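Side-chain contacts in histidine--tRNA ligase (Staphylococcus aureus, PDB 1QE0), which joins L-histidine to its cognate tRNA(His) at the expense of ATP, releasing AMP and diphosphate, as a homodimeric class II aminoacyl-tRNA synthetase: residues A[172-177]-A[224-229]; A[177-182]-A[200-205]; A[232-237]-A[262-267]. All blocks are in the same frame, centred on the assembly; numbering follows the deposited sequence.

Interaction 1 (A[172-177]-A[224-229]); sequences RKEYNE and TDFLNE
The rings of Tyr175 and Phe226 meet in an offset edge-to-face pair. Tyr175 brings its CD2/CE2 edge toward one face of Phe226, with Phe226 CE2 in the plane of the tyrosine ring. The centroids are 5.0 Å apart and the planes stand at 64°. The same face of Phe226 is also covered by backbone: Tyr175 CA lies 3.8 Å from the ring centroid, a CH-pi contact displaced toward the rim. Tyr175 CB lies against Phe226 CG, so the phenyl group meets the root of the tyrosine as well as its ring. With its CG anti to the backbone N (chi1 160°), Tyr175 runs past Phe226 at about a right angle, and its OH hydrogen-bonds to the backbone oxygen of Pro221.

Beside the stack, Glu174 passes obliquely by the CD1 side of the phenyl ring. Its carboxylate stands almost perpendicular to that ring, OE2 being 4.0 Å from Phe226 CD1, while Glu174 O approaches Phe226 CE1 obliquely at 3.6 Å. Asn228 closes the loop end differently: its OD1 accepts the backbone N of Ser231, capping the start of helix 231-245. Phe226 also touches Ala178, one turn further along helix 169-183.

No hydrogen bond or salt bridge spans the two segments. Aromatic and apolar contact therefore joins the loop 224-229 to the helix, and the one polar group of the ring pair, the tyrosine hydroxyl, is satisfied by Pro221, in the chain leading into this same loop.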
loop_
_atom_site.group_PDB
_atom_site.type_symbol
_atom_site.label_atom_id
_atom_site.label_comp_id
_atom_site.label_asym_id
_atom_site.label_seq_id
_atom_site.Cartn_x
_atom_site.Cartn_y
_atom_site.Cartn_z
ATOM N N ARG A 172 27.704 -24.488 9.807
ATOM C CA ARG A 172 26.831 -24.547 10.955
ATOM C C ARG A 172 26.823 -25.940 11.580
ATOM O O ARG A 172 26.754 -26.076 12.808
ATOM C CB ARG A 172 25.424 -24.109 10.594
ATOM C CG ARG A 172 24.550 -23.997 11.805
ATOM C CD ARG A 172 23.136 -23.767 11.411
ATOM N NE ARG A 172 22.708 -22.411 11.722
ATOM C CZ ARG A 172 22.774 -21.381 10.879
ATOM N NH1 ARG A 172 22.337 -20.190 11.290
ATOM N NH2 ARG A 172 23.256 -21.534 9.636
ATOM N N LYS A 173 26.912 -26.977 10.753
ATOM C CA LYS A 173 26.920 -28.332 11.276
ATOM C C LYS A 173 28.163 -28.536 12.128
ATOM O O LYS A 173 28.060 -28.973 13.268
ATOM C CB LYS A 173 26.845 -29.340 10.135
ATOM C CG LYS A 173 27.327 -30.756 10.464
ATOM C CD LYS A 173 28.766 -30.977 9.955
ATOM C CE LYS A 173 29.126 -32.454 9.892
ATOM N NZ LYS A 173 28.938 -33.130 11.198
ATOM N N GLU A 174 29.327 -28.178 11.591
ATOM C CA GLU A 174 30.577 -28.318 12.331
ATOM C C GLU A 174 30.707 -27.337 13.496
ATOM O O GLU A 174 31.543 -27.543 14.364
ATOM C CB GLU A 174 31.809 -28.206 11.415
ATOM C CG GLU A 174 31.981 -26.849 10.733
ATOM C CD GLU A 174 33.405 -26.581 10.235
ATOM O OE1 GLU A 174 33.566 -26.076 9.092
ATOM O OE2 GLU A 174 34.359 -26.843 11.006
ATOM N N TYR A 175 29.958 -26.233 13.474
ATOM C CA TYR A 175 30.006 -25.265 14.572
ATOM C C TYR A 175 29.089 -25.725 15.671
ATOM O O TYR A 175 29.285 -25.383 16.826
ATOM C CB TYR A 175 29.558 -23.870 14.144
ATOM C CG TYR A 175 29.128 -22.996 15.319
ATOM C CD1 TYR A 175 27.784 -22.774 15.595
ATOM C CD2 TYR A 175 30.068 -22.417 16.159
ATOM C CE1 TYR A 175 27.390 -21.994 16.676
ATOM C CE2 TYR A 175 29.688 -21.643 17.243
ATOM C CZ TYR A 175 28.351 -21.430 17.500
ATOM O OH TYR A 175 27.983 -20.652 18.580
ATOM N N ASN A 176 28.021 -26.411 15.292
ATOM C CA ASN A 176 27.082 -26.928 16.281
ATOM C C ASN A 176 27.762 -28.011 17.113
ATOM O O ASN A 176 27.631 -28.044 18.337
ATOM C CB ASN A 176 25.827 -27.477 15.615
ATOM C CG ASN A 176 24.793 -26.393 15.327
ATOM O OD1 ASN A 176 24.703 -25.391 16.034
ATOM N ND2 ASN A 176 23.973 -26.619 14.308
ATOM N N GLU A 177 28.525 -28.874 16.450
ATOM C CA GLU A 177 29.255 -29.940 17.134
ATOM C C GLU A 177 30.196 -29.348 18.181
ATOM O O GLU A 177 30.287 -29.857 19.289
ATOM C CB GLU A 177 30.018 -30.799 16.128
ATOM C CG GLU A 177 29.114 -31.241 14.990
ATOM C CD GLU A 177 29.673 -32.354 14.139
ATOM O OE1 GLU A 177 28.944 -33.361 13.968
ATOM O OE2 GLU A 177 30.806 -32.212 13.621
ATOM N N THR A 224 30.859 -17.417 13.764
ATOM C CA THR A 224 31.703 -16.812 12.751
ATOM C C THR A 224 33.131 -17.306 12.695
ATOM O O THR A 224 33.922 -16.823 11.917
ATOM C CB THR A 224 31.689 -15.309 12.887
ATOM O OG1 THR A 224 32.408 -14.947 14.070
ATOM C CG2 THR A 224 30.236 -14.823 13.000
ATOM N N ASP A 225 33.472 -18.259 13.536
ATOM C CA ASP A 225 34.819 -18.799 13.517
ATOM C C ASP A 225 34.754 -20.166 12.853
ATOM O O ASP A 225 35.718 -20.930 12.867
ATOM C CB ASP A 225 35.353 -18.914 14.945
ATOM C CG ASP A 225 35.892 -17.585 15.482
ATOM O OD1 ASP A 225 35.177 -16.559 15.399
ATOM O OD2 ASP A 225 37.039 -17.562 15.988
ATOM N N PHE A 226 33.576 -20.483 12.314
ATOM C CA PHE A 226 33.331 -21.752 11.658
ATOM C C PHE A 226 32.946 -21.635 10.195
ATOM O O PHE A 226 32.476 -22.595 9.587
ATOM C CB PHE A 226 32.263 -22.522 12.429
ATOM C CG PHE A 226 32.743 -23.020 13.736
ATOM C CD1 PHE A 226 33.181 -24.321 13.864
ATOM C CD2 PHE A 226 32.871 -22.157 14.813
ATOM C CE1 PHE A 226 33.755 -24.758 15.040
ATOM C CE2 PHE A 226 33.442 -22.584 15.994
ATOM C CZ PHE A 226 33.890 -23.895 16.104
ATOM N N LEU A 227 33.154 -20.469 9.611
ATOM C CA LEU A 227 32.809 -20.328 8.220
ATOM C C LEU A 227 33.805 -21.230 7.503
ATOM O O LEU A 227 34.956 -21.331 7.920
ATOM C CB LEU A 227 32.958 -18.881 7.740
ATOM C CG LEU A 227 32.301 -17.734 8.504
ATOM C CD1 LEU A 227 31.817 -16.722 7.495
ATOM C CD2 LEU A 227 31.155 -18.227 9.361
ATOM N N ASN A 228 33.342 -21.979 6.507
ATOM C CA ASN A 228 34.263 -22.838 5.782
ATOM C C ASN A 228 35.041 -21.974 4.793
ATOM O O ASN A 228 35.249 -20.798 5.040
ATOM C CB ASN A 228 33.538 -24.031 5.119
ATOM C CG ASN A 228 32.418 -23.612 4.215
ATOM O OD1 ASN A 228 32.640 -23.092 3.121
ATOM N ND2 ASN A 228 31.205 -23.801 4.671
ATOM N N GLU A 229 35.463 -22.532 3.673
ATOM C CA GLU A 229 36.217 -21.741 2.712
ATOM C C GLU A 229 35.293 -21.050 1.717
ATOM O O GLU A 229 35.517 -19.890 1.366
ATOM C CB GLU A 229 37.246 -22.618 1.988
ATOM C CG GLU A 229 38.592 -21.927 1.712
ATOM C CD GLU A 229 39.666 -22.230 2.763
ATOM O OE1 GLU A 229 39.549 -21.745 3.918
ATOM O OE2 GLU A 229 40.635 -22.948 2.413
#

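Interaction 2 (A[177-182]-A[200-205]); sequences EALVKH and TDPMRI. Unlike the reference sequence in segment 200-205: Asp201 (reference Asn).
Leu179 and Pro202 bring the two backbones to 5.8 Å between their CA atoms, where helix 169-183 passes a short 3-10 turn at 202-204. Both pieces lie in the region that histidyl-tRNA synthetases insert between class II motifs 2 and 3, and the contact packs this turn on the flank of the helix. Pro202 starts the turn, and Asp201 O, just before it, accepts the backbone N of Arg204.

The proline ring lies against two consecutive helix residues: Pro202 CB meets Leu179 CB, and Pro202 CG is 3.4 Å from Val180 CG2. Val180 offers this methyl because CG1 takes the position anti to the backbone N (chi1 -178°), while CG2 sits beside that N. Leu179 reaches further, past the proline to the next residue of the turn.

The Met203 side chain, which leaves the turn away from 177-182, touches Tyr175 and Ile223. The contact is buried and wholly apolar between side chains, with no hydrogen bond from one segment to the other. At its far end, Leu179 CD1 lies 3.5 Å from Met203 N and 4.2 Å from Met203 CB.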
loop_
_atom_site.group_PDB
_atom_site.type_symbol
_atom_site.label_atom_id
_atom_site.label_comp_id
_atom_site.label_asym_id
_atom_site.label_seq_id
_atom_site.Cartn_x
_atom_site.Cartn_y
_atom_site.Cartn_z
ATOM N N GLU A 177 28.525 -28.874 16.450
ATOM C CA GLU A 177 29.255 -29.940 17.134
ATOM C C GLU A 177 30.196 -29.348 18.181
ATOM O O GLU A 177 30.287 -29.857 19.289
ATOM C CB GLU A 177 30.018 -30.799 16.128
ATOM C CG GLU A 177 29.114 -31.241 14.990
ATOM C CD GLU A 177 29.673 -32.354 14.139
ATOM O OE1 GLU A 177 28.944 -33.361 13.968
ATOM O OE2 GLU A 177 30.806 -32.212 13.621
ATOM N N ALA A 178 30.846 -28.240 17.856
ATOM C CA ALA A 178 31.745 -27.588 18.791
ATOM C C ALA A 178 30.981 -27.132 20.050
ATOM O O ALA A 178 31.483 -27.273 21.163
ATOM C CB ALA A 178 32.430 -26.430 18.121
ATOM N N LEU A 179 29.776 -26.587 19.878
ATOM C CA LEU A 179 28.938 -26.153 21.012
ATOM C C LEU A 179 28.532 -27.350 21.889
ATOM O O LEU A 179 28.235 -27.201 23.067
ATOM C CB LEU A 179 27.658 -25.477 20.509
ATOM C CG LEU A 179 27.640 -24.080 19.898
ATOM C CD1 LEU A 179 26.553 -24.003 18.850
ATOM C CD2 LEU A 179 27.423 -23.034 20.972
ATOM N N VAL A 180 28.420 -28.517 21.279
ATOM C CA VAL A 180 28.063 -29.712 22.014
ATOM C C VAL A 180 29.264 -30.259 22.764
ATOM O O VAL A 180 29.120 -30.800 23.850
ATOM C CB VAL A 180 27.564 -30.769 21.086
ATOM C CG1 VAL A 180 27.160 -31.997 21.881
ATOM C CG2 VAL A 180 26.415 -30.225 20.283
ATOM N N LYS A 181 30.437 -30.194 22.138
ATOM C CA LYS A 181 31.692 -30.624 22.764
ATOM C C LYS A 181 31.812 -29.761 24.025
ATOM O O LYS A 181 32.068 -30.242 25.132
ATOM C CB LYS A 181 32.876 -30.301 21.834
ATOM C CG LYS A 181 32.894 -31.048 20.515
ATOM C CD LYS A 181 33.397 -32.472 20.682
ATOM C CE LYS A 181 34.897 -32.606 20.330
ATOM N NZ LYS A 181 35.178 -32.361 18.871
ATOM N N HIS A 182 31.561 -28.475 23.815
ATOM C CA HIS A 182 31.610 -27.446 24.829
ATOM C C HIS A 182 30.573 -27.638 25.930
ATOM O O HIS A 182 30.892 -28.140 27.002
ATOM C CB HIS A 182 31.443 -26.075 24.152
ATOM C CG HIS A 182 31.453 -24.911 25.098
ATOM N ND1 HIS A 182 30.324 -24.488 25.773
ATOM C CD2 HIS A 182 32.445 -24.072 25.469
ATOM C CE1 HIS A 182 30.625 -23.438 26.519
ATOM N NE2 HIS A 182 31.904 -23.163 26.351
ATOM N N THR A 200 19.428 -30.581 19.393
ATOM C CA THR A 200 18.744 -30.207 18.180
ATOM C C THR A 200 19.440 -29.015 17.545
ATOM O O THR A 200 19.565 -28.935 16.327
ATOM C CB THR A 200 17.295 -29.948 18.452
ATOM O OG1 THR A 200 17.178 -29.057 19.567
ATOM C CG2 THR A 200 16.603 -31.272 18.777
ATOM N N ASP A 201 19.913 -28.093 18.369
ATOM C CA ASP A 201 20.632 -26.921 17.885
ATOM C C ASP A 201 21.170 -26.152 19.074
ATOM O O ASP A 201 20.508 -25.283 19.614
ATOM C CB ASP A 201 19.743 -26.029 17.003
ATOM C CG ASP A 201 18.478 -25.583 17.709
ATOM O OD1 ASP A 201 17.924 -24.515 17.335
ATOM O OD2 ASP A 201 18.038 -26.295 18.640
ATOM N N PRO A 202 22.408 -26.452 19.468
ATOM C CA PRO A 202 23.117 -25.845 20.589
ATOM C C PRO A 202 23.098 -24.321 20.567
ATOM O O PRO A 202 23.032 -23.689 21.618
ATOM C CB PRO A 202 24.536 -26.374 20.411
ATOM C CG PRO A 202 24.346 -27.654 19.678
ATOM C CD PRO A 202 23.313 -27.302 18.680
ATOM N N MET A 203 23.134 -23.734 19.371
ATOM C CA MET A 203 23.148 -22.275 19.214
ATOM C C MET A 203 22.056 -21.576 19.974
ATOM O O MET A 203 22.233 -20.450 20.398
ATOM C CB MET A 203 23.055 -21.879 17.744
ATOM C CG MET A 203 23.224 -20.392 17.509
ATOM S SD MET A 203 23.616 -20.024 15.784
ATOM C CE MET A 203 24.988 -18.942 16.015
ATOM N N ARG A 204 20.925 -22.259 20.137
ATOM C CA ARG A 204 19.772 -21.713 20.853
ATOM C C ARG A 204 20.071 -21.680 22.333
ATOM O O ARG A 204 19.366 -21.029 23.099
ATOM C CB ARG A 204 18.523 -22.559 20.587
ATOM C CG ARG A 204 17.402 -21.821 19.902
ATOM C CD ARG A 204 17.009 -20.645 20.753
ATOM N NE ARG A 204 15.976 -19.817 20.135
ATOM C CZ ARG A 204 14.680 -20.117 20.126
ATOM N NH1 ARG A 204 14.264 -21.250 20.693
ATOM N NH2 ARG A 204 13.793 -19.245 19.638
ATOM N N ILE A 205 21.097 -22.422 22.723
ATOM C CA ILE A 205 21.511 -22.481 24.114
ATOM C C ILE A 205 22.203 -21.192 24.519
ATOM O O ILE A 205 22.082 -20.763 25.669
ATOM C CB ILE A 205 22.457 -23.688 24.391
ATOM C CG1 ILE A 205 21.685 -25.010 24.286
ATOM C CG2 ILE A 205 23.115 -23.565 25.769
ATOM C CD1 ILE A 205 22.468 -26.228 24.754
#

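Interaction 3 (A[232-237]-A[262-267]); sequences KAYYEQ and YTHTAF
Tyr234 lays one face of its ring over the imidazole of His264. The centroids are 4.2 Å apart and the planes are tilted by 30°, a face-to-face stack shifted so that the imidazole lies under the root of the tyrosine. Tyr234 CD2 is 3.5 Å from His264 NE2, and Tyr234 CG and CB are each 3.6 Å from His264 CD2. Although the rings stack, the two side chains run across each other at about a right angle.

With CG anti to its backbone N (chi1 -172°), Tyr234 extends from helix 231-245 over His264, and its hydroxyl hydrogen-bonds to OD2 of Asp140 on helix 137-153. Thr265 OG1 holds the other oxygen, OD1, of that carboxylate. Asp140 thus links both helices to the residue following His264, and should limit the swing of the tyrosine ring.

His264 stands where the chain turns a corner, and its positive phi of 30° marks the bend. Arg288 of strand 280-290 touches both stacked side chains.

This is helix 231-245 packed against the corner between strands 262-263 and 265-272 of the class II catalytic-domain sheet, whose strands here run antiparallel, just after the histidine-specific LVRGLDYY signature that ends at Tyr262.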
loop_
_atom_site.group_PDB
_atom_site.type_symbol
_atom_site.label_atom_id
_atom_site.label_comp_id
_atom_site.label_asym_id
_atom_site.label_seq_id
_atom_site.Cartn_x
_atom_site.Cartn_y
_atom_site.Cartn_z
ATOM N N LYS A 232 33.193 -18.337 3.476
ATOM C CA LYS A 232 34.079 -17.203 3.736
ATOM C C LYS A 232 34.358 -16.396 2.493
ATOM O O LYS A 232 34.902 -15.312 2.604
ATOM C CB LYS A 232 35.409 -17.677 4.336
ATOM C CG LYS A 232 36.282 -16.585 4.938
ATOM C CD LYS A 232 37.239 -17.174 5.996
ATOM C CE LYS A 232 38.214 -18.204 5.393
ATOM N NZ LYS A 232 39.232 -18.751 6.359
ATOM N N ALA A 233 34.034 -16.951 1.322
ATOM C CA ALA A 233 34.239 -16.265 0.050
ATOM C C ALA A 233 32.947 -15.658 -0.423
ATOM O O ALA A 233 32.958 -14.716 -1.211
ATOM C CB ALA A 233 34.763 -17.198 -0.976
ATOM N N TYR A 234 31.824 -16.241 -0.011
ATOM C CA TYR A 234 30.526 -15.680 -0.375
ATOM C C TYR A 234 30.496 -14.331 0.346
ATOM O O TYR A 234 30.346 -13.276 -0.282
ATOM C CB TYR A 234 29.395 -16.574 0.133
ATOM C CG TYR A 234 28.011 -16.201 -0.350
ATOM C CD1 TYR A 234 27.513 -14.898 -0.230
ATOM C CD2 TYR A 234 27.194 -17.156 -0.908
ATOM C CE1 TYR A 234 26.236 -14.579 -0.659
ATOM C CE2 TYR A 234 25.921 -16.837 -1.343
ATOM C CZ TYR A 234 25.450 -15.558 -1.223
ATOM O OH TYR A 234 24.200 -15.290 -1.722
ATOM N N TYR A 235 30.740 -14.385 1.655
ATOM C CA TYR A 235 30.752 -13.216 2.505
ATOM C C TYR A 235 31.742 -12.195 1.996
ATOM O O TYR A 235 31.450 -10.994 1.991
ATOM C CB TYR A 235 31.078 -13.598 3.949
ATOM C CG TYR A 235 31.106 -12.418 4.911
ATOM C CD1 TYR A 235 32.144 -12.265 5.830
ATOM C CD2 TYR A 235 30.085 -11.454 4.910
ATOM C CE1 TYR A 235 32.167 -11.202 6.720
ATOM C CE2 TYR A 235 30.105 -10.389 5.804
ATOM C CZ TYR A 235 31.139 -10.280 6.703
ATOM O OH TYR A 235 31.091 -9.286 7.638
ATOM N N GLU A 236 32.913 -12.651 1.569
ATOM C CA GLU A 236 33.896 -11.700 1.065
ATOM C C GLU A 236 33.411 -11.080 -0.231
ATOM O O GLU A 236 33.785 -9.963 -0.540
ATOM C CB GLU A 236 35.289 -12.312 0.838
ATOM C CG GLU A 236 35.979 -13.009 2.022
ATOM C CD GLU A 236 36.052 -12.221 3.334
ATOM O OE1 GLU A 236 35.534 -12.745 4.364
ATOM O OE2 GLU A 236 36.665 -11.119 3.346
ATOM N N GLN A 237 32.619 -11.811 -1.014
ATOM C CA GLN A 237 32.090 -11.273 -2.263
ATOM C C GLN A 237 31.001 -10.252 -1.967
ATOM O O GLN A 237 30.968 -9.186 -2.593
ATOM C CB GLN A 237 31.537 -12.373 -3.152
ATOM C CG GLN A 237 31.156 -11.870 -4.537
ATOM C CD GLN A 237 32.262 -11.036 -5.161
ATOM O OE1 GLN A 237 32.033 -9.923 -5.635
ATOM N NE2 GLN A 237 33.478 -11.562 -5.136
ATOM N N TYR A 262 18.778 -20.113 8.791
ATOM C CA TYR A 262 19.320 -18.793 8.478
ATOM C C TYR A 262 20.759 -18.943 8.010
ATOM O O TYR A 262 21.630 -19.255 8.779
ATOM C CB TYR A 262 19.257 -17.882 9.712
ATOM C CG TYR A 262 18.077 -16.947 9.707
ATOM C CD1 TYR A 262 17.531 -16.495 8.532
ATOM C CD2 TYR A 262 17.581 -16.435 10.862
ATOM C CE1 TYR A 262 16.537 -15.547 8.519
ATOM C CE2 TYR A 262 16.585 -15.480 10.856
ATOM C CZ TYR A 262 16.076 -15.036 9.678
ATOM O OH TYR A 262 15.143 -14.031 9.659
ATOM N N THR A 263 21.025 -18.679 6.752
ATOM C CA THR A 263 22.373 -18.842 6.253
ATOM C C THR A 263 22.974 -17.505 5.864
ATOM O O THR A 263 22.317 -16.462 5.928
ATOM C CB THR A 263 22.398 -19.766 5.000
ATOM O OG1 THR A 263 21.481 -20.851 5.163
ATOM C CG2 THR A 263 23.760 -20.356 4.791
ATOM N N HIS A 264 24.248 -17.571 5.498
ATOM C CA HIS A 264 25.051 -16.444 5.053
ATOM C C HIS A 264 24.772 -15.046 5.577
ATOM O O HIS A 264 24.788 -14.822 6.800
ATOM C CB HIS A 264 25.089 -16.443 3.547
ATOM C CG HIS A 264 25.831 -17.578 2.975
ATOM N ND1 HIS A 264 25.208 -18.717 2.509
ATOM C CD2 HIS A 264 27.157 -17.765 2.737
ATOM C CE1 HIS A 264 26.111 -19.550 1.999
ATOM N NE2 HIS A 264 27.288 -18.970 2.135
ATOM N N THR A 265 24.535 -14.104 4.659
ATOM C CA THR A 265 24.314 -12.723 5.037
ATOM C C THR A 265 23.215 -12.408 6.014
ATOM O O THR A 265 22.092 -12.892 5.885
ATOM C CB THR A 265 24.179 -11.871 3.836
ATOM O OG1 THR A 265 25.348 -12.086 3.062
ATOM C CG2 THR A 265 24.117 -10.397 4.219
ATOM N N ALA A 266 23.575 -11.627 7.021
ATOM C CA ALA A 266 22.654 -11.202 8.053
ATOM C C ALA A 266 22.988 -9.730 8.165
ATOM O O ALA A 266 24.144 -9.356 8.002
ATOM C CB ALA A 266 22.940 -11.918 9.341
ATOM N N PHE A 267 21.966 -8.889 8.289
ATOM C CA PHE A 267 22.202 -7.471 8.391
ATOM C C PHE A 267 21.119 -6.760 9.177
ATOM O O PHE A 267 20.060 -7.331 9.467
ATOM C CB PHE A 267 22.387 -6.837 7.011
ATOM C CG PHE A 267 21.117 -6.676 6.243
ATOM C CD1 PHE A 267 20.600 -7.736 5.502
ATOM C CD2 PHE A 267 20.400 -5.473 6.308
ATOM C CE1 PHE A 267 19.385 -7.610 4.836
ATOM C CE2 PHE A 267 19.174 -5.331 5.643
ATOM C CZ PHE A 267 18.670 -6.403 4.913
#

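Overall arrangement
From the N terminus, helix 169-183 comes first and serves two contacts. Interaction 2 closes the shorter loop, from 177-182 to 200-205, which includes the Cys191-Cys194 disulfide. Interaction 1 closes the longer one, from 172-177 to 224-229, and interaction 2 nests inside it; they share Glu177 and touch through Asn176 and Pro202. Residues 207-218, within the longer loop, are not modelled. Interaction 3 closes a separate loop after it, from helix 231-245 to strands 262-263 and 265-272. Arg172 NH1 makes a weak hydrogen bond to Tyr262 O, joining interactions 1 and 3. Together the contacts lead from the helical insertion to the catalytic-domain sheet.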